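Local coordinates for NUDIX hydrolase (PDB 2B0V), which probably hydrolyses phosphate bonds of nucleoside di- and triphosphates and of thiamine diphosphate, with magnesium as cofactor, as a monomeric Nudix hydrolase of the NudJ subfamily, at residues A[15-27]-A[105-117]. Residues are numbered along the deposited sequence; the frame is centred on the assembly and turned at random. Where two conformers were deposited one is given.
Sequences IEQDDKYLLVEEI and GIVRAAWFSIDEI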
ATOM      1  N   ILE A  15      -5.694   0.941   4.762  1.00 15.29           N
ATOM      2  CA  ILE A  15      -6.301   2.061   5.495  1.00 16.68           C
ATOM      3  C   ILE A  15      -7.812   1.871   5.443  1.00 17.06           C
ATOM      4  O   ILE A  15      -8.416   2.063   4.399  1.00 15.28           O
ATOM      5  CB  ILE A  15      -5.915   3.411   4.844  1.00 16.10           C
ATOM      6  CG1 ILE A  15      -4.388   3.612   4.904  1.00 17.61           C
ATOM      7  CG2 ILE A  15      -6.624   4.579   5.592  1.00 18.09           C
ATOM      8  CD1 ILE A  15      -3.856   4.540   3.796  1.00 18.22           C
ATOM      9  N   GLU A  16      -8.402   1.490   6.575  1.00 18.73           N
ATOM     10  CA  GLU A  16      -9.835   1.111   6.683  1.00 20.18           C
ATOM     11  C   GLU A  16     -10.500   2.064   7.645  1.00 21.99           C
ATOM     12  O   GLU A  16     -10.005   2.277   8.750  1.00 21.86           O
ATOM     13  CB  GLU A  16      -9.964  -0.323   7.233  1.00 20.52           C
ATOM     14  CG  GLU A  16     -11.398  -0.884   7.298  1.00 22.98           C
ATOM     15  CD  GLU A  16     -11.942  -0.877   8.719  1.00 27.25           C
ATOM     16  OE1 GLU A  16     -11.211  -1.350   9.634  1.00 28.19           O
ATOM     17  OE2 GLU A  16     -13.090  -0.375   8.922  1.00 27.70           O
ATOM     18  N   GLN A  17     -11.609   2.641   7.218  1.00 23.79           N
ATOM     19  CA  GLN A  17     -12.372   3.570   8.029  1.00 27.48           C
ATOM     20  C   GLN A  17     -13.824   3.255   7.734  1.00 27.66           C
ATOM     21  O   GLN A  17     -14.261   3.324   6.576  1.00 27.59           O
ATOM     22  CB  GLN A  17     -11.994   5.007   7.650  1.00 27.59           C
ATOM     23  CG  GLN A  17     -12.508   6.103   8.567  1.00 32.81           C
ATOM     24  CD  GLN A  17     -11.963   7.492   8.181  1.00 37.92           C
ATOM     25  OE1 GLN A  17     -10.803   7.644   7.752  1.00 39.63           O
ATOM     26  NE2 GLN A  17     -12.793   8.514   8.369  1.00 40.64           N
ATOM     27  N   ASP A  18     -14.550   2.830   8.774  1.00 28.71           N
ATOM     28  CA  ASP A  18     -15.957   2.436   8.649  1.00 29.56           C
ATOM     29  C   ASP A  18     -16.239   1.444   7.488  1.00 28.96           C
ATOM     30  O   ASP A  18     -17.173   1.649   6.692  1.00 29.58           O
ATOM     31  CB  ASP A  18     -16.876   3.673   8.526  1.00 30.11           C
ATOM     32  CG  ASP A  18     -16.651   4.724   9.640  1.00 33.08           C
ATOM     33  OD1 ASP A  18     -16.319   4.385  10.810  1.00 34.31           O
ATOM     34  OD2 ASP A  18     -16.837   5.924   9.335  1.00 37.00           O
ATOM     35  N   ASP A  19     -15.430   0.380   7.409  1.00 27.98           N
ATOM     36  CA  ASP A  19     -15.627  -0.723   6.442  1.00 27.25           C
ATOM     37  C   ASP A  19     -15.362  -0.316   4.982  1.00 25.95           C
ATOM     38  O   ASP A  19     -15.705  -1.049   4.065  1.00 27.04           O
ATOM     39  CB  ASP A  19     -17.015  -1.392   6.608  1.00 27.46           C
ATOM     40  CG  ASP A  19     -17.320  -1.730   8.058  1.00 29.95           C
ATOM     41  OD1 ASP A  19     -16.557  -2.509   8.659  1.00 31.66           O
ATOM     42  OD2 ASP A  19     -18.297  -1.189   8.604  1.00 31.96           O
ATOM     43  N   LYS A  20     -14.709   0.829   4.784  1.00 23.03           N
ATOM     44  CA  LYS A  20     -14.178   1.204   3.467  1.00 21.36           C
ATOM     45  C   LYS A  20     -12.666   1.359   3.495  1.00 19.77           C
ATOM     46  O   LYS A  20     -12.082   1.685   4.549  1.00 19.58           O
ATOM     47  CB  LYS A  20     -14.800   2.506   2.998  1.00 21.54           C
ATOM     48  CG  LYS A  20     -16.319   2.439   2.910  1.00 22.78           C
ATOM     49  CD  LYS A  20     -16.828   3.595   2.141  1.00 24.52           C
ATOM     50  CE  LYS A  20     -18.360   3.621   2.087  1.00 25.20           C
ATOM     51  NZ  LYS A  20     -18.871   3.746   3.483  1.00 25.83           N
ATOM     52  N   TYR A  21     -12.031   1.119   2.351  1.00 17.15           N
ATOM     53  CA  TYR A  21     -10.567   1.152   2.266  1.00 16.23           C
ATOM     54  C   TYR A  21     -10.110   2.233   1.303  1.00 16.22           C
ATOM     55  O   TYR A  21     -10.652   2.350   0.213  1.00 15.14           O
ATOM     56  CB  TYR A  21     -10.025  -0.190   1.783  1.00 16.04           C
ATOM     57  CG  TYR A  21     -10.323  -1.329   2.723  1.00 16.51           C
ATOM     58  CD1 TYR A  21      -9.398  -1.699   3.691  1.00 16.85           C
ATOM     59  CD2 TYR A  21     -11.527  -2.032   2.641  1.00 17.46           C
ATOM     60  CE1 TYR A  21      -9.660  -2.757   4.574  1.00 18.11           C
ATOM     61  CE2 TYR A  21     -11.807  -3.095   3.513  1.00 19.85           C
ATOM     62  CZ  TYR A  21     -10.875  -3.447   4.474  1.00 20.15           C
ATOM     63  OH  TYR A  21     -11.155  -4.492   5.331  1.00 21.58           O
ATOM     64  N   LEU A  22      -9.085   3.005   1.704  1.00 15.29           N
ATOM     65  CA  LEU A  22      -8.490   3.991   0.817  1.00 14.42           C
ATOM     66  C   LEU A  22      -7.532   3.302  -0.166  1.00 14.63           C
ATOM     67  O   LEU A  22      -6.466   2.786   0.243  1.00 13.11           O
ATOM     68  CB  LEU A  22      -7.694   5.049   1.625  1.00 15.50           C
ATOM     69  CG  LEU A  22      -7.163   6.249   0.839  1.00 14.33           C
ATOM     70  CD1 LEU A  22      -8.263   7.038   0.104  1.00 14.03           C
ATOM     71  CD2 LEU A  22      -6.351   7.145   1.824  1.00 17.43           C
ATOM     72  N   LEU A  23      -7.899   3.342  -1.457  1.00 13.96           N
ATOM     73  CA  LEU A  23      -7.146   2.693  -2.516  1.00 12.92           C
ATOM     74  C   LEU A  23      -6.861   3.685  -3.589  1.00 13.58           C
ATOM     75  O   LEU A  23      -7.488   4.762  -3.645  1.00 16.31           O
ATOM     76  CB  LEU A  23      -7.944   1.527  -3.119  1.00 14.03           C
ATOM     77  CG  LEU A  23      -8.318   0.367  -2.173  1.00 12.73           C
ATOM     78  CD1 LEU A  23      -9.232  -0.691  -2.887  1.00 13.50           C
ATOM     79  CD2 LEU A  23      -7.063  -0.300  -1.508  1.00 15.28           C
ATOM     80  N   VAL A  24      -5.974   3.313  -4.490  1.00 15.09           N
ATOM     81  CA  VAL A  24      -5.703   4.180  -5.627  1.00 15.68           C
ATOM     82  C   VAL A  24      -6.057   3.474  -6.920  1.00 15.89           C
ATOM     83  O   VAL A  24      -5.876   2.263  -7.029  1.00 15.28           O
ATOM     84  CB  VAL A  24      -4.229   4.678  -5.675  1.00 16.34           C
ATOM     85  CG1 VAL A  24      -3.913   5.580  -4.474  1.00 18.67           C
ATOM     86  CG2 VAL A  24      -3.259   3.510  -5.775  1.00 15.99           C
ATOM     87  N   GLU A  25      -6.590   4.234  -7.886  1.00 16.91           N
ATOM     88  CA  GLU A  25      -6.623   3.788  -9.275  1.00 16.53           C
ATOM     89  C   GLU A  25      -5.405   4.401  -9.946  1.00 15.80           C
ATOM     90  O   GLU A  25      -5.160   5.604  -9.845  1.00 16.74           O
ATOM     91  CB  GLU A  25      -7.927   4.219  -9.957  1.00 17.10           C
ATOM     92  CG  GLU A  25      -9.107   3.544  -9.273  1.00 19.97           C
ATOM     93  CD  GLU A  25     -10.464   3.912  -9.854  1.00 26.79           C
ATOM     94  OE1 GLU A  25     -10.611   5.029 -10.412  1.00 31.01           O
ATOM     95  OE2 GLU A  25     -11.361   3.050  -9.762  1.00 31.37           O
ATOM     96  N   GLU A  26      -4.611   3.551 -10.584  1.00 16.49           N
ATOM     97  CA  GLU A  26      -3.300   3.958 -11.087  1.00 16.61           C
ATOM     98  C   GLU A  26      -3.035   3.311 -12.444  1.00 17.32           C
ATOM     99  O   GLU A  26      -3.645   2.298 -12.798  1.00 18.12           O
ATOM    100  CB  GLU A  26      -2.198   3.555 -10.092  1.00 17.67           C
ATOM    101  CG  GLU A  26      -2.075   2.022  -9.926  1.00 20.51           C
ATOM    102  CD  GLU A  26      -1.170   1.650  -8.762  1.00 26.01           C
ATOM    103  OE1 GLU A  26      -0.893   2.545  -7.910  1.00 28.48           O
ATOM    104  OE2 GLU A  26      -0.761   0.466  -8.712  1.00 24.45           O
ATOM    105  N   ILE A  27      -2.160   3.943 -13.211  1.00 18.58           N
ATOM    106  CA  ILE A  27      -1.764   3.393 -14.506  1.00 19.76           C
ATOM    107  C   ILE A  27      -0.262   3.122 -14.390  1.00 22.31           C
ATOM    108  O   ILE A  27       0.544   4.045 -14.569  1.00 22.01           O
ATOM    109  CB  ILE A  27      -2.071   4.375 -15.639  1.00 19.90           C
ATOM    110  CG1 ILE A  27      -3.570   4.708 -15.641  1.00 20.38           C
ATOM    111  CG2 ILE A  27      -1.627   3.797 -16.967  1.00 18.79           C
ATOM    112  CD1 ILE A  27      -3.985   5.755 -16.679  1.00 22.55           C
ATOM    113  N   GLY A 105       0.751   9.135 -12.551  1.00 19.38           N
ATOM    114  CA  GLY A 105       0.315   7.728 -12.722  1.00 19.44           C
ATOM    115  C   GLY A 105      -0.878   7.407 -11.839  1.00 19.88           C
ATOM    116  O   GLY A 105      -1.591   6.412 -12.082  1.00 20.10           O
ATOM    117  N   ILE A 106      -1.092   8.216 -10.808  1.00 17.50           N
ATOM    118  CA  ILE A 106      -2.273   8.084  -9.955  1.00 17.08           C
ATOM    119  C   ILE A 106      -3.448   8.784 -10.645  1.00 16.71           C
ATOM    120  O   ILE A 106      -3.406   9.994 -10.919  1.00 17.82           O
ATOM    121  CB  ILE A 106      -2.062   8.655  -8.503  1.00 17.02           C
ATOM    122  CG1 ILE A 106      -0.903   7.964  -7.754  1.00 18.34           C
ATOM    123  CG2 ILE A 106      -3.328   8.539  -7.673  1.00 16.72           C
ATOM    124  CD1 ILE A 106      -1.104   6.458  -7.607  1.00 20.20           C
ATOM    125  N   VAL A 107      -4.490   8.021 -10.946  1.00 14.98           N
ATOM    126  CA  VAL A 107      -5.718   8.614 -11.515  1.00 16.44           C
ATOM    127  C   VAL A 107      -6.554   9.282 -10.422  1.00 17.45           C
ATOM    128  O   VAL A 107      -6.933  10.474 -10.533  1.00 17.70           O
ATOM    129  CB  VAL A 107      -6.543   7.553 -12.264  1.00 15.74           C
ATOM    130  CG1 VAL A 107      -7.857   8.202 -12.769  1.00 16.04           C
ATOM    131  CG2 VAL A 107      -5.721   6.921 -13.430  1.00 18.60           C
ATOM    132  N   ARG A 108      -6.796   8.544  -9.349  1.00 17.75           N
ATOM    133  CA  ARG A 108      -7.480   9.101  -8.186  0.50 18.29           C
ATOM    134  C   ARG A 108      -7.330   8.168  -6.990  1.00 17.60           C
ATOM    135  O   ARG A 108      -7.010   6.977  -7.127  1.00 18.03           O
ATOM    136  CB  ARG A 108      -8.954   9.426  -8.479  0.50 19.40           C
ATOM    137  CG  ARG A 108      -9.802   8.263  -8.883  0.50 20.16           C
ATOM    138  CD  ARG A 108     -11.211   8.712  -9.342  0.50 22.24           C
ATOM    139  NE  ARG A 108     -11.193   9.314 -10.673  0.50 24.80           N
ATOM    140  CZ  ARG A 108     -11.245   8.647 -11.825  0.50 24.42           C
ATOM    141  NH1 ARG A 108     -11.326   7.317 -11.856  0.50 26.08           N
ATOM    142  NH2 ARG A 108     -11.209   9.327 -12.971  0.50 24.46           N
ATOM    143  N   ALA A 109      -7.466   8.740  -5.800  1.00 16.88           N
ATOM    144  CA  ALA A 109      -7.469   7.928  -4.580  1.00 16.41           C
ATOM    145  C   ALA A 109      -8.876   8.056  -4.038  1.00 16.70           C
ATOM    146  O   ALA A 109      -9.402   9.185  -3.988  1.00 17.56           O
ATOM    147  CB  ALA A 109      -6.436   8.467  -3.572  1.00 16.54           C
ATOM    148  N   ALA A 110      -9.498   6.946  -3.654  1.00 15.66           N
ATOM    149  CA  ALA A 110     -10.869   6.988  -3.182  1.00 16.01           C
ATOM    150  C   ALA A 110     -11.145   5.874  -2.191  1.00 15.34           C
ATOM    151  O   ALA A 110     -10.296   4.975  -2.021  1.00 14.43           O
ATOM    152  CB  ALA A 110     -11.846   6.880  -4.395  1.00 15.78           C
ATOM    153  N   TRP A 111     -12.324   5.921  -1.564  1.00 14.27           N
ATOM    154  CA  TRP A 111     -12.684   4.909  -0.552  1.00 14.60           C
ATOM    155  C   TRP A 111     -13.600   3.865  -1.145  1.00 14.67           C
ATOM    156  O   TRP A 111     -14.639   4.238  -1.734  1.00 15.00           O
ATOM    157  CB  TRP A 111     -13.388   5.571   0.626  1.00 15.46           C
ATOM    158  CG  TRP A 111     -12.456   6.517   1.381  1.00 17.94           C
ATOM    159  CD1 TRP A 111     -12.229   7.849   1.118  1.00 18.49           C
ATOM    160  CD2 TRP A 111     -11.658   6.190   2.517  1.00 17.24           C
ATOM    161  NE1 TRP A 111     -11.328   8.365   2.024  1.00 19.08           N
ATOM    162  CE2 TRP A 111     -10.969   7.370   2.902  1.00 16.54           C
ATOM    163  CE3 TRP A 111     -11.452   5.009   3.250  1.00 17.26           C
ATOM    164  CZ2 TRP A 111     -10.041   7.379   3.982  1.00 15.56           C
ATOM    165  CZ3 TRP A 111     -10.567   5.037   4.327  1.00 17.27           C
ATOM    166  CH2 TRP A 111      -9.900   6.222   4.684  1.00 16.08           C
ATOM    167  N   PHE A 112     -13.234   2.581  -0.992  1.00 14.48           N
ATOM    168  CA  PHE A 112     -14.038   1.504  -1.594  1.00 15.22           C
ATOM    169  C   PHE A 112     -14.506   0.500  -0.538  1.00 15.85           C
ATOM    170  O   PHE A 112     -13.728   0.091   0.320  1.00 16.17           O
ATOM    171  CB  PHE A 112     -13.197   0.729  -2.624  1.00 16.44           C
ATOM    172  CG  PHE A 112     -12.740   1.531  -3.784  1.00 15.96           C
ATOM    173  CD1 PHE A 112     -13.416   1.429  -5.019  1.00 15.76           C
ATOM    174  CD2 PHE A 112     -11.599   2.369  -3.687  1.00 15.52           C
ATOM    175  CE1 PHE A 112     -12.936   2.150  -6.122  1.00 15.86           C
ATOM    176  CE2 PHE A 112     -11.138   3.076  -4.783  1.00 17.14           C
ATOM    177  CZ  PHE A 112     -11.816   2.984  -5.998  1.00 17.67           C
ATOM    178  N   SER A 113     -15.746   0.044  -0.658  1.00 16.26           N
ATOM    179  CA  SER A 113     -16.267  -1.021   0.206  1.00 17.89           C
ATOM    180  C   SER A 113     -15.740  -2.387  -0.252  1.00 17.64           C
ATOM    181  O   SER A 113     -15.300  -2.541  -1.397  1.00 16.74           O
ATOM    182  CB  SER A 113     -17.796  -1.041   0.101  1.00 18.50           C
ATOM    183  OG  SER A 113     -18.168  -1.431  -1.218  1.00 21.52           O
ATOM    184  N   ILE A 114     -15.823  -3.399   0.615  1.00 18.15           N
ATOM    185  CA  ILE A 114     -15.349  -4.725   0.220  1.00 18.59           C
ATOM    186  C   ILE A 114     -16.073  -5.222  -1.049  1.00 18.14           C
ATOM    187  O   ILE A 114     -15.453  -5.848  -1.923  1.00 17.32           O
ATOM    188  CB  ILE A 114     -15.464  -5.750   1.376  1.00 19.62           C
ATOM    189  CG1 ILE A 114     -14.678  -7.012   1.028  1.00 21.85           C
ATOM    190  CG2 ILE A 114     -16.928  -6.068   1.719  1.00 20.86           C
ATOM    191  CD1 ILE A 114     -13.231  -6.757   0.813  1.00 23.52           C
ATOM    192  N   ASP A 115     -17.379  -4.955  -1.156  1.00 18.22           N
ATOM    193  CA  ASP A 115     -18.121  -5.425  -2.332  1.00 18.88           C
ATOM    194  C   ASP A 115     -17.540  -4.837  -3.615  1.00 18.26           C
ATOM    195  O   ASP A 115     -17.379  -5.550  -4.614  1.00 19.05           O
ATOM    196  CB  ASP A 115     -19.621  -5.121  -2.220  1.00 19.70           C
ATOM    197  CG  ASP A 115     -20.329  -6.108  -1.315  1.00 23.95           C
ATOM    198  OD1 ASP A 115     -19.630  -6.861  -0.592  1.00 29.52           O
ATOM    199  OD2 ASP A 115     -21.575  -6.151  -1.321  1.00 27.70           O
ATOM    200  N   GLU A 116     -17.227  -3.541  -3.572  1.00 15.75           N
ATOM    201  CA  GLU A 116     -16.700  -2.849  -4.740  1.00 16.77           C
ATOM    202  C   GLU A 116     -15.320  -3.385  -5.104  1.00 16.07           C
ATOM    203  O   GLU A 116     -14.988  -3.576  -6.293  1.00 16.59           O
ATOM    204  CB  GLU A 116     -16.629  -1.335  -4.485  1.00 16.68           C
ATOM    205  CG  GLU A 116     -18.039  -0.660  -4.343  1.00 19.77           C
ATOM    206  CD  GLU A 116     -18.061   0.786  -3.711  1.00 25.20           C
ATOM    207  OE1 GLU A 116     -17.152   1.264  -2.977  1.00 21.23           O
ATOM    208  OE2 GLU A 116     -19.068   1.500  -3.950  1.00 28.73           O
ATOM    209  N   ILE A 117     -14.502  -3.605  -4.074  1.00 15.26           N
ATOM    210  CA  ILE A 117     -13.154  -4.129  -4.302  1.00 14.73           C
ATOM    211  C   ILE A 117     -13.239  -5.517  -4.937  1.00 14.73           C
ATOM    212  O   ILE A 117     -12.579  -5.802  -5.952  1.00 15.22           O
ATOM    213  CB  ILE A 117     -12.361  -4.170  -2.969  1.00 14.90           C
ATOM    214  CG1 ILE A 117     -12.149  -2.741  -2.450  1.00 15.31           C
ATOM    215  CG2 ILE A 117     -10.990  -4.824  -3.144  1.00 15.57           C
ATOM    216  CD1 ILE A 117     -11.734  -2.690  -0.954  1.00 17.63           C
TER
HETATM  217  O   HOH W   1     -16.654  -3.199   3.226  1.00 32.77           O
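Trp111 lies across the hairpin formed by strands 8-17 and 20-26, reaching it from the antiparallel neighbour strand 106-113. Its CB sits 4.1 Å from Lys20 CB, and chi1 of -65°, with CG anti to the carbonyl carbon, turns the indole over the hairpin. Along the ring, CE3 lies near Leu22 N and, at its edge, Lys20 O; NE1 and CE2 meet Leu22 CD1, and CZ3 meets Gln17 CB. CZ2 and CH2 face Gln17 OE1, which is 3.5 Å from Trp111 CH2, and at this far tip CH2 also touches Ile15 CG2. Leu22 CB stands over one face in a CH-pi contact, 3.8 Å from the centroid of the six-membered ring. Replacing Trp111 by an alanine is likely to leave Leu22, Gln17 and Ile15 without this shared cover and to open a gap beside the hairpin. Helix 48-60 touches Val24 and Ala109. On the other face of the sheet, Leu23 CB packs against Phe112 CD2, while Leu23 CD1 reaches Ile117 CG1 at 3.6 Å, tying helix 114-119 to the strand. Farther along, Glu25 O accepts a hydrogen bond from Val107 N (2.7 Å) and a weak one from Arg108 N. Two residues thus face one, a classic beta bulge, in an antiparallel strand pair belonging to the mixed sheet of the Nudix fold.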